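Local coordinates for protein C-domain type II peptide synthetase (Streptomyces globisporus, PDB 4ZNM) that belongs to the condensation-domain family as a type II peptide synthetase component and has a fold of the CoA-dependent acyltransferase clan, at residues 45-50 and 123-128; 99-104 and 138-143; 117-122 and 396-401. All blocks are in the same frame, centred on the assembly; numbering follows the deposited sequence.

Interaction 1: 45-50 and 123-128; sequences MYHIVG and EVESTG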
loop_
_atom_site.group_PDB
_atom_site.type_symbol
_atom_site.label_atom_id
_atom_site.label_comp_id
_atom_site.label_asym_id
_atom_site.label_seq_id
_atom_site.Cartn_x
_atom_site.Cartn_y
_atom_site.Cartn_z
HETATM N N MSE A 45 11.615 -0.452 9.732
HETATM C CA MSE A 45 11.308 -1.175 8.495
HETATM C C MSE A 45 9.891 -0.897 7.991
HETATM O O MSE A 45 9.463 -1.441 6.953
HETATM C CB MSE A 45 11.527 -2.688 8.685
HETATM C CG MSE A 45 12.946 -3.088 9.020
HETATM SE SE MSE A 45 14.238 -2.552 7.566
HETATM C CE MSE A 45 13.642 -3.831 6.201
ATOM N N TYR A 46 9.133 -0.062 8.688
ATOM C CA TYR A 46 7.759 0.185 8.237
ATOM C C TYR A 46 7.796 1.384 7.296
ATOM O O TYR A 46 7.496 2.532 7.659
ATOM C CB TYR A 46 6.801 0.409 9.419
ATOM C CG TYR A 46 5.386 0.505 8.993
ATOM C CD1 TYR A 46 4.701 -0.624 8.546
ATOM C CD2 TYR A 46 4.718 1.712 9.030
ATOM C CE1 TYR A 46 3.381 -0.560 8.163
ATOM C CE2 TYR A 46 3.389 1.792 8.618
ATOM C CZ TYR A 46 2.734 0.651 8.200
ATOM O OH TYR A 46 1.426 0.712 7.778
ATOM N N HIS A 47 8.246 1.101 6.071
ATOM C CA HIS A 47 8.429 2.125 5.073
ATOM C C HIS A 47 7.780 1.724 3.761
ATOM O O HIS A 47 7.259 0.619 3.614
ATOM C CB HIS A 47 9.925 2.437 4.861
ATOM C CG HIS A 47 10.795 1.230 4.710
ATOM N ND1 HIS A 47 10.529 0.227 3.799
ATOM C CD2 HIS A 47 11.932 0.871 5.353
ATOM C CE1 HIS A 47 11.473 -0.697 3.886
ATOM N NE2 HIS A 47 12.344 -0.323 4.809
ATOM N N ILE A 48 7.754 2.672 2.837
ATOM C CA ILE A 48 7.205 2.429 1.517
ATOM C C ILE A 48 8.265 2.908 0.528
ATOM O O ILE A 48 8.875 3.960 0.743
ATOM C CB ILE A 48 5.828 3.153 1.336
ATOM C CG1 ILE A 48 5.270 2.958 -0.067
ATOM C CG2 ILE A 48 5.981 4.654 1.611
ATOM C CD1 ILE A 48 3.793 3.514 -0.201
ATOM N N VAL A 49 8.499 2.137 -0.533
ATOM C CA VAL A 49 9.553 2.466 -1.500
ATOM C C VAL A 49 8.920 2.552 -2.858
ATOM O O VAL A 49 7.968 1.857 -3.141
ATOM C CB VAL A 49 10.698 1.428 -1.534
ATOM C CG1 VAL A 49 11.283 1.240 -0.176
ATOM C CG2 VAL A 49 10.164 0.098 -2.086
ATOM N N GLY A 50 9.490 3.383 -3.715
ATOM C CA GLY A 50 9.059 3.447 -5.097
ATOM C C GLY A 50 10.252 3.799 -5.967
ATOM O O GLY A 50 11.264 4.359 -5.491
ATOM N N GLU A 123 17.277 -3.467 -2.751
ATOM C CA GLU A 123 18.325 -3.202 -1.773
ATOM C C GLU A 123 17.890 -2.051 -0.884
ATOM O O GLU A 123 18.020 -2.119 0.331
ATOM C CB GLU A 123 19.666 -2.872 -2.452
ATOM C CG GLU A 123 20.758 -2.621 -1.422
ATOM C CD GLU A 123 22.004 -2.023 -2.020
ATOM O OE1 GLU A 123 22.240 -2.227 -3.229
ATOM O OE2 GLU A 123 22.749 -1.350 -1.274
ATOM N N VAL A 124 17.358 -0.989 -1.475
ATOM C CA VAL A 124 16.913 0.149 -0.665
ATOM C C VAL A 124 15.807 -0.315 0.287
ATOM O O VAL A 124 15.833 0.012 1.453
ATOM C CB VAL A 124 16.442 1.327 -1.541
ATOM C CG1 VAL A 124 15.702 2.374 -0.707
ATOM C CG2 VAL A 124 17.633 1.933 -2.248
ATOM N N GLU A 125 14.885 -1.149 -0.190
ATOM C CA GLU A 125 13.801 -1.658 0.662
ATOM C C GLU A 125 14.312 -2.488 1.832
ATOM O O GLU A 125 13.641 -2.596 2.846
ATOM C CB GLU A 125 12.813 -2.512 -0.156
ATOM C CG GLU A 125 11.575 -2.898 0.605
ATOM C CD GLU A 125 10.671 -3.881 -0.160
ATOM O OE1 GLU A 125 9.724 -4.439 0.478
ATOM O OE2 GLU A 125 10.914 -4.097 -1.372
ATOM N N SER A 126 15.472 -3.119 1.688
ATOM C CA SER A 126 16.026 -3.855 2.816
ATOM C C SER A 126 16.738 -2.974 3.845
ATOM O O SER A 126 17.150 -3.484 4.873
ATOM C CB SER A 126 16.998 -4.926 2.352
ATOM O OG SER A 126 18.195 -4.304 1.910
ATOM N N THR A 127 16.840 -1.674 3.611
ATOM C CA THR A 127 17.455 -0.793 4.589
ATOM C C THR A 127 16.387 -0.166 5.485
ATOM O O THR A 127 15.200 -0.199 5.167
ATOM C CB THR A 127 18.283 0.311 3.926
ATOM O OG1 THR A 127 17.423 1.229 3.229
ATOM C CG2 THR A 127 19.289 -0.302 2.974
ATOM N N GLY A 128 16.813 0.375 6.626
ATOM C CA GLY A 128 15.886 0.924 7.612
ATOM C C GLY A 128 15.766 2.427 7.544
ATOM O O GLY A 128 16.614 3.114 6.975
#

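Interaction 2: 99-104 and 138-143; sequences ALEVRD and RAVLGR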
loop_
_atom_site.group_PDB
_atom_site.type_symbol
_atom_site.label_atom_id
_atom_site.label_comp_id
_atom_site.label_asym_id
_atom_site.label_seq_id
_atom_site.Cartn_x
_atom_site.Cartn_y
_atom_site.Cartn_z
ATOM N N ALA A 99 19.715 15.712 1.277
ATOM C CA ALA A 99 20.657 14.605 1.095
ATOM C C ALA A 99 20.279 13.768 -0.130
ATOM O O ALA A 99 19.097 13.596 -0.449
ATOM C CB ALA A 99 20.702 13.720 2.342
ATOM N N LEU A 100 21.293 13.330 -0.881
ATOM C CA LEU A 100 21.022 12.445 -2.010
ATOM C C LEU A 100 22.188 11.515 -2.161
ATOM O O LEU A 100 23.341 11.946 -2.124
ATOM C CB LEU A 100 20.778 13.230 -3.289
ATOM C CG LEU A 100 20.668 12.404 -4.575
ATOM C CD1 LEU A 100 19.445 11.492 -4.576
ATOM C CD2 LEU A 100 20.675 13.345 -5.801
ATOM N N GLU A 101 21.892 10.223 -2.254
ATOM C CA GLU A 101 22.928 9.247 -2.560
ATOM C C GLU A 101 22.871 8.926 -4.063
ATOM O O GLU A 101 21.788 8.720 -4.606
ATOM C CB GLU A 101 22.762 7.971 -1.743
ATOM C CG GLU A 101 23.812 6.923 -2.126
ATOM C CD GLU A 101 23.603 5.584 -1.382
ATOM O OE1 GLU A 101 22.655 5.499 -0.561
ATOM O OE2 GLU A 101 24.390 4.632 -1.635
ATOM N N VAL A 102 24.034 8.878 -4.712
ATOM C CA VAL A 102 24.104 8.529 -6.133
ATOM C C VAL A 102 25.012 7.323 -6.323
ATOM O O VAL A 102 26.064 7.225 -5.696
ATOM C CB VAL A 102 24.610 9.705 -6.996
ATOM C CG1 VAL A 102 24.504 9.364 -8.487
ATOM C CG2 VAL A 102 23.796 10.963 -6.733
ATOM N N ARG A 103 24.617 6.426 -7.228
ATOM C CA ARG A 103 25.431 5.289 -7.564
ATOM C C ARG A 103 25.565 5.196 -9.067
ATOM O O ARG A 103 24.622 5.500 -9.817
ATOM C CB ARG A 103 24.844 4.010 -7.060
ATOM C CG ARG A 103 24.619 4.014 -5.600
ATOM C CD ARG A 103 24.196 2.682 -5.207
ATOM N NE ARG A 103 23.728 2.719 -3.849
ATOM C CZ ARG A 103 23.367 1.640 -3.185
ATOM N NH1 ARG A 103 23.488 0.440 -3.774
ATOM N NH2 ARG A 103 22.922 1.778 -1.941
ATOM N N ASP A 104 26.733 4.755 -9.493
ATOM C CA ASP A 104 26.989 4.524 -10.911
ATOM C C ASP A 104 26.646 3.037 -11.166
ATOM O O ASP A 104 27.427 2.151 -10.829
ATOM C CB ASP A 104 28.441 4.848 -11.251
ATOM C CG ASP A 104 28.776 6.367 -11.162
ATOM O OD1 ASP A 104 27.862 7.229 -11.306
ATOM O OD2 ASP A 104 29.982 6.695 -10.969
ATOM N N ARG A 138 14.167 9.426 2.107
ATOM C CA ARG A 138 15.489 9.402 1.492
ATOM C C ARG A 138 15.382 9.102 0.012
ATOM O O ARG A 138 14.383 8.544 -0.443
ATOM C CB ARG A 138 16.382 8.354 2.113
ATOM C CG ARG A 138 16.781 8.647 3.527
ATOM C CD ARG A 138 17.954 7.767 3.982
ATOM N NE ARG A 138 17.551 6.399 4.319
ATOM C CZ ARG A 138 17.674 5.340 3.520
ATOM N NH1 ARG A 138 17.287 4.138 3.971
ATOM N NH2 ARG A 138 18.192 5.472 2.286
ATOM N N ALA A 139 16.450 9.414 -0.713
ATOM C CA ALA A 139 16.507 9.146 -2.140
ATOM C C ALA A 139 17.850 8.574 -2.535
ATOM O O ALA A 139 18.916 9.014 -2.055
ATOM C CB ALA A 139 16.251 10.398 -2.916
ATOM N N VAL A 140 17.785 7.616 -3.440
ATOM C CA VAL A 140 18.965 7.014 -4.014
ATOM C C VAL A 140 18.792 7.089 -5.549
ATOM O O VAL A 140 17.825 6.580 -6.100
ATOM C CB VAL A 140 19.147 5.574 -3.536
ATOM C CG1 VAL A 140 20.380 4.965 -4.144
ATOM C CG2 VAL A 140 19.221 5.528 -2.012
ATOM N N LEU A 141 19.745 7.725 -6.217
ATOM C CA LEU A 141 19.739 7.812 -7.669
ATOM C C LEU A 141 20.780 6.864 -8.268
ATOM O O LEU A 141 21.980 7.003 -8.008
ATOM C CB LEU A 141 20.007 9.256 -8.088
ATOM C CG LEU A 141 19.997 9.478 -9.606
ATOM C CD1 LEU A 141 18.588 9.383 -10.164
ATOM C CD2 LEU A 141 20.616 10.811 -9.905
ATOM N N GLY A 142 20.310 5.864 -9.017
ATOM C CA GLY A 142 21.203 4.980 -9.741
ATOM C C GLY A 142 21.331 5.383 -11.201
ATOM O O GLY A 142 20.373 5.283 -11.949
ATOM N N ARG A 143 22.503 5.837 -11.622
ATOM C CA ARG A 143 22.649 6.328 -13.011
ATOM C C ARG A 143 23.298 5.288 -13.857
ATOM O O ARG A 143 24.308 4.728 -13.480
ATOM C CB ARG A 143 23.456 7.603 -13.041
ATOM C CG ARG A 143 22.903 8.680 -12.112
ATOM C CD ARG A 143 23.585 10.013 -12.344
ATOM N NE ARG A 143 23.136 10.610 -13.579
ATOM C CZ ARG A 143 23.507 11.810 -14.018
ATOM N NH1 ARG A 143 24.339 12.569 -13.308
ATOM N NH2 ARG A 143 23.047 12.249 -15.174
HETATM O O HOH W 1 18.081 11.369 0.646
HETATM O O HOH W 2 27.014 6.851 -13.813
#

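Interaction 3: 117-122 and 396-401; sequences GEELLN and RQLSQA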
loop_
_atom_site.group_PDB
_atom_site.type_symbol
_atom_site.label_atom_id
_atom_site.label_comp_id
_atom_site.label_asym_id
_atom_site.label_seq_id
_atom_site.Cartn_x
_atom_site.Cartn_y
_atom_site.Cartn_z
ATOM N N GLY A 117 17.936 -1.894 -12.001
ATOM C CA GLY A 117 16.948 -1.026 -11.368
ATOM C C GLY A 117 16.145 -1.739 -10.274
ATOM O O GLY A 117 15.936 -1.201 -9.195
ATOM N N GLU A 118 15.681 -2.949 -10.567
ATOM C CA GLU A 118 14.930 -3.722 -9.592
ATOM C C GLU A 118 15.800 -4.105 -8.410
ATOM O O GLU A 118 15.349 -4.082 -7.291
ATOM C CB GLU A 118 14.358 -4.991 -10.218
ATOM C CG GLU A 118 12.983 -4.826 -10.773
ATOM C CD GLU A 118 12.227 -6.132 -10.786
ATOM O OE1 GLU A 118 11.778 -6.556 -11.879
ATOM O OE2 GLU A 118 12.075 -6.723 -9.693
ATOM N N GLU A 119 17.045 -4.478 -8.670
ATOM C CA GLU A 119 17.987 -4.771 -7.603
ATOM C C GLU A 119 18.248 -3.562 -6.714
ATOM O O GLU A 119 18.329 -3.693 -5.504
ATOM C CB GLU A 119 19.296 -5.276 -8.187
ATOM C CG GLU A 119 19.146 -6.672 -8.781
ATOM C CD GLU A 119 20.330 -7.119 -9.634
ATOM O OE1 GLU A 119 20.255 -8.244 -10.175
ATOM O OE2 GLU A 119 21.321 -6.359 -9.770
ATOM N N LEU A 120 18.364 -2.379 -7.290
ATOM C CA LEU A 120 18.550 -1.210 -6.464
ATOM C C LEU A 120 17.304 -1.010 -5.612
ATOM O O LEU A 120 17.396 -0.799 -4.401
ATOM C CB LEU A 120 18.840 0.022 -7.321
ATOM C CG LEU A 120 19.100 1.298 -6.528
ATOM C CD1 LEU A 120 20.293 1.102 -5.555
ATOM C CD2 LEU A 120 19.341 2.468 -7.454
ATOM N N LEU A 121 16.132 -1.096 -6.233
ATOM C CA LEU A 121 14.884 -0.918 -5.470
ATOM C C LEU A 121 14.852 -1.883 -4.259
ATOM O O LEU A 121 14.576 -1.488 -3.112
ATOM C CB LEU A 121 13.680 -1.119 -6.400
ATOM C CG LEU A 121 12.291 -1.064 -5.774
ATOM C CD1 LEU A 121 12.083 0.226 -5.015
ATOM C CD2 LEU A 121 11.217 -1.220 -6.827
ATOM N N ASN A 122 15.181 -3.141 -4.496
ATOM C CA ASN A 122 15.080 -4.141 -3.447
ATOM C C ASN A 122 16.082 -3.890 -2.353
ATOM O O ASN A 122 15.787 -4.089 -1.172
ATOM C CB ASN A 122 15.318 -5.538 -4.006
ATOM C CG ASN A 122 14.037 -6.228 -4.374
ATOM O OD1 ASN A 122 13.022 -5.578 -4.620
ATOM N ND2 ASN A 122 14.070 -7.543 -4.412
ATOM N N ARG A 396 7.553 -5.552 -10.974
ATOM C CA ARG A 396 8.631 -6.105 -10.182
ATOM C C ARG A 396 8.532 -7.614 -10.287
ATOM O O ARG A 396 7.446 -8.162 -10.311
ATOM C CB ARG A 396 8.542 -5.650 -8.717
ATOM C CG ARG A 396 8.771 -4.157 -8.481
ATOM C CD ARG A 396 8.651 -3.761 -7.025
ATOM N NE ARG A 396 9.829 -4.106 -6.221
ATOM C CZ ARG A 396 9.956 -3.796 -4.928
ATOM N NH1 ARG A 396 8.990 -3.144 -4.308
ATOM N NH2 ARG A 396 11.050 -4.121 -4.248
ATOM N N GLN A 397 9.668 -8.284 -10.346
ATOM C CA GLN A 397 9.678 -9.724 -10.510
ATOM C C GLN A 397 10.554 -10.332 -9.421
ATOM O O GLN A 397 10.378 -11.482 -9.015
ATOM C CB GLN A 397 10.158 -10.064 -11.931
ATOM C CG GLN A 397 9.195 -9.497 -12.999
ATOM C CD GLN A 397 9.825 -9.294 -14.364
ATOM O OE1 GLN A 397 10.471 -10.191 -14.905
ATOM N NE2 GLN A 397 9.626 -8.106 -14.935
ATOM N N LEU A 398 11.449 -9.506 -8.894
ATOM C CA LEU A 398 12.429 -9.931 -7.922
ATOM C C LEU A 398 11.802 -9.977 -6.548
ATOM O O LEU A 398 11.393 -8.951 -6.015
ATOM C CB LEU A 398 13.611 -8.957 -7.918
ATOM C CG LEU A 398 15.033 -9.472 -7.784
ATOM C CD1 LEU A 398 15.312 -10.657 -8.678
ATOM C CD2 LEU A 398 15.959 -8.337 -8.145
ATOM N N SER A 399 11.768 -11.154 -5.959
ATOM C CA SER A 399 11.269 -11.278 -4.604
ATOM C C SER A 399 12.288 -10.740 -3.571
ATOM O O SER A 399 13.469 -10.481 -3.867
ATOM C CB SER A 399 10.900 -12.733 -4.318
ATOM O OG SER A 399 12.057 -13.512 -4.098
ATOM N N GLN A 400 11.788 -10.537 -2.361
ATOM C CA GLN A 400 12.510 -9.830 -1.316
ATOM C C GLN A 400 12.411 -10.664 -0.058
ATOM O O GLN A 400 11.304 -10.930 0.425
ATOM C CB GLN A 400 11.915 -8.430 -1.086
ATOM C CG GLN A 400 12.251 -7.781 0.254
ATOM C CD GLN A 400 13.628 -7.209 0.250
ATOM O OE1 GLN A 400 14.583 -7.789 0.806
ATOM N NE2 GLN A 400 13.761 -6.077 -0.413
ATOM N N ALA A 401 13.564 -11.066 0.475
ATOM C CA ALA A 401 13.596 -11.903 1.665
ATOM C C ALA A 401 13.276 -11.110 2.935
ATOM O O ALA A 401 12.738 -11.655 3.877
ATOM C CB ALA A 401 14.939 -12.562 1.791
#

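Interaction 1: 45-50 and 123-128
Met45 and Gly128 bring their CA atoms to 5.1 Å and Val49 and Glu125 theirs to 6.3 Å, so the entry to strand 47-55 runs past the C-terminal end of helix 110-125 with the two chains heading in opposite directions. His47 carries the polar part. Its NE2 donates to Thr127 O at 2.9 Å, meeting the oxygen almost in line with the C=O bond, although the bond is bent at the hydrogen (130°) and the oxygen sits 28° out of the ring plane. At the same edge of the ring, His47 CE1 lies 3.1 Å from Glu125 O. Imidazole suits this place because its polarised N-H and C-H edge can face the carbonyls of Glu125, at the helix end, and of Thr127, just beyond it, while ND1 is hydrogen-bonded to Ser404 OG. A chi1 of 47°, with CG lodged between backbone N and carbonyl carbon, turns the ring back so that one face lies under Met45 O, 3.6 Å from its plane. Met45, modelled as selenomethionine, has a chain bent at chi2 and chi3 that curls along the turn, placing SE 3.5 Å from Thr127 O and CE 3.6 Å from Glu125 O. An unbranched methionine chain can bend in this way to follow the irregular backbone. Val49 presses CG1 on Glu125 CA (3.9 Å), its short branches crossing the aliphatic stem of Glu125 at about a right angle. The Glu125 carboxylate itself is engaged by Ser404 N, Arg246 and Arg396. Beyond the contact, Ile48 and Gly50 pair with strand 148-156, against which Val124 of the helix also packs, and Tyr46 stacks on His157 in the HHxxxD sequence that marks condensation domains.

Interaction 2: 99-104 and 138-143
Glu101 and Arg103 form all four backbone hydrogen bonds of this parallel pairing, each alternately giving its N-H and its carbonyl to strand 138-143. The bonds from Glu101 N to Ala139 O (3.2 Å) and from Leu141 N to Glu101 O (2.8 Å) are both nearly straight; Arg103 repeats the pattern with Leu141 O and Arg143 N. Short CA-H...O contacts fill in between, as from Val102 CA to Leu141 O (3.2 Å). Where the strand frays, a water continues the ladder, donating to Ala99 O and accepting from Ala139 N. The short segments are twisted by 20°. Together with helix 110-125, which follows the first strand and precedes the second, they make a beta-alpha-beta crossover; strand 101-104 is one of the two edge strands of its sheet. Apolar contacts lie chiefly on the face carrying Leu100, Val102 and Leu141, which helix 60-73 covers. With CG swung opposite its own backbone N (chi1 172°), Leu100 reaches over to the neighbouring strand and sets CD1 3.8 Å from Ala139 CB; alanine is small enough to receive it. Val102 CG1 rests on the CD methylene of Arg143 (4.0 Å), whose guanidinium continues to Glu60. On the face carrying Glu101, Val140 and Arg103, Arg103 NE bonds to Glu101 OE2 (3.0 Å) from above the carboxylate plane, forming a salt bridge beside the branched Val140, and Arg103 NH1 pairs with Glu123 of the crossover helix.

Interaction 3: 117-122 and 396-401
Glu118 and Asn122, one turn apart on the crossover helix 110-125, receive a loop that joins the two sheets of this condensation-domain fold: it leads from strand 388-392, which the C-terminal half of the chain contributes to the sheet containing strand 47-55, to strand 410-416 of the other sheet. Glu118 is long enough to reach the loop backbone: its OE2 accepts from Gln397 N at 2.9 Å and from Leu398 N at 3.0 Å, the latter on the syn lone pair, while Glu118 OE1 adds a weak bond to Gln397 N. Two successive amides thus fix the carboxylate and probably stabilise its negative charge. Arg396 bends at chi3 (78°), laying its guanidinium across Leu121, whose CD2 sits 3.3 Å above one face. At the guanidinium edge, NH2 points at Asn122 OD1, at a modelled 2.5 Å so short that the exact length is doubtful, and also serves Glu125; NE, buried here, has no partner in the model. Leucine offers only an apolar cover, whereas the asparagine amide can accept from the arginine and give a weak bond to Leu398 O. Farther along, the bent chain of Gln400 lets NE2 donate to Asn122 O at 2.9 Å, with that oxygen lying in the plane of the Gln400 amide.

Overall arrangement
Helix 110-125 and the loop following it link all three contacts. Interactions 1 and 3 occupy successive turns, their centres 11 Å apart, joined by a salt bridge from Glu125 OE2 to Arg396 NH2 (2.9 Å) and by Val49 CG2 against Leu121 CD1 (3.5 Å). Interaction 2, centred 14 Å from interaction 1, pairs the strands that precede and follow this helix; Glu123 OE1 meets Arg103 NH1 at 3.0 Å, and Leu120 packs on Arg103 and Val140 from the turn used by interaction 3. The loop between helix and strand 137-143 binds sodium through Ser130, Glu133 and Pro135; Gly128 of interaction 1 lies about 8 Å from a sodium ion.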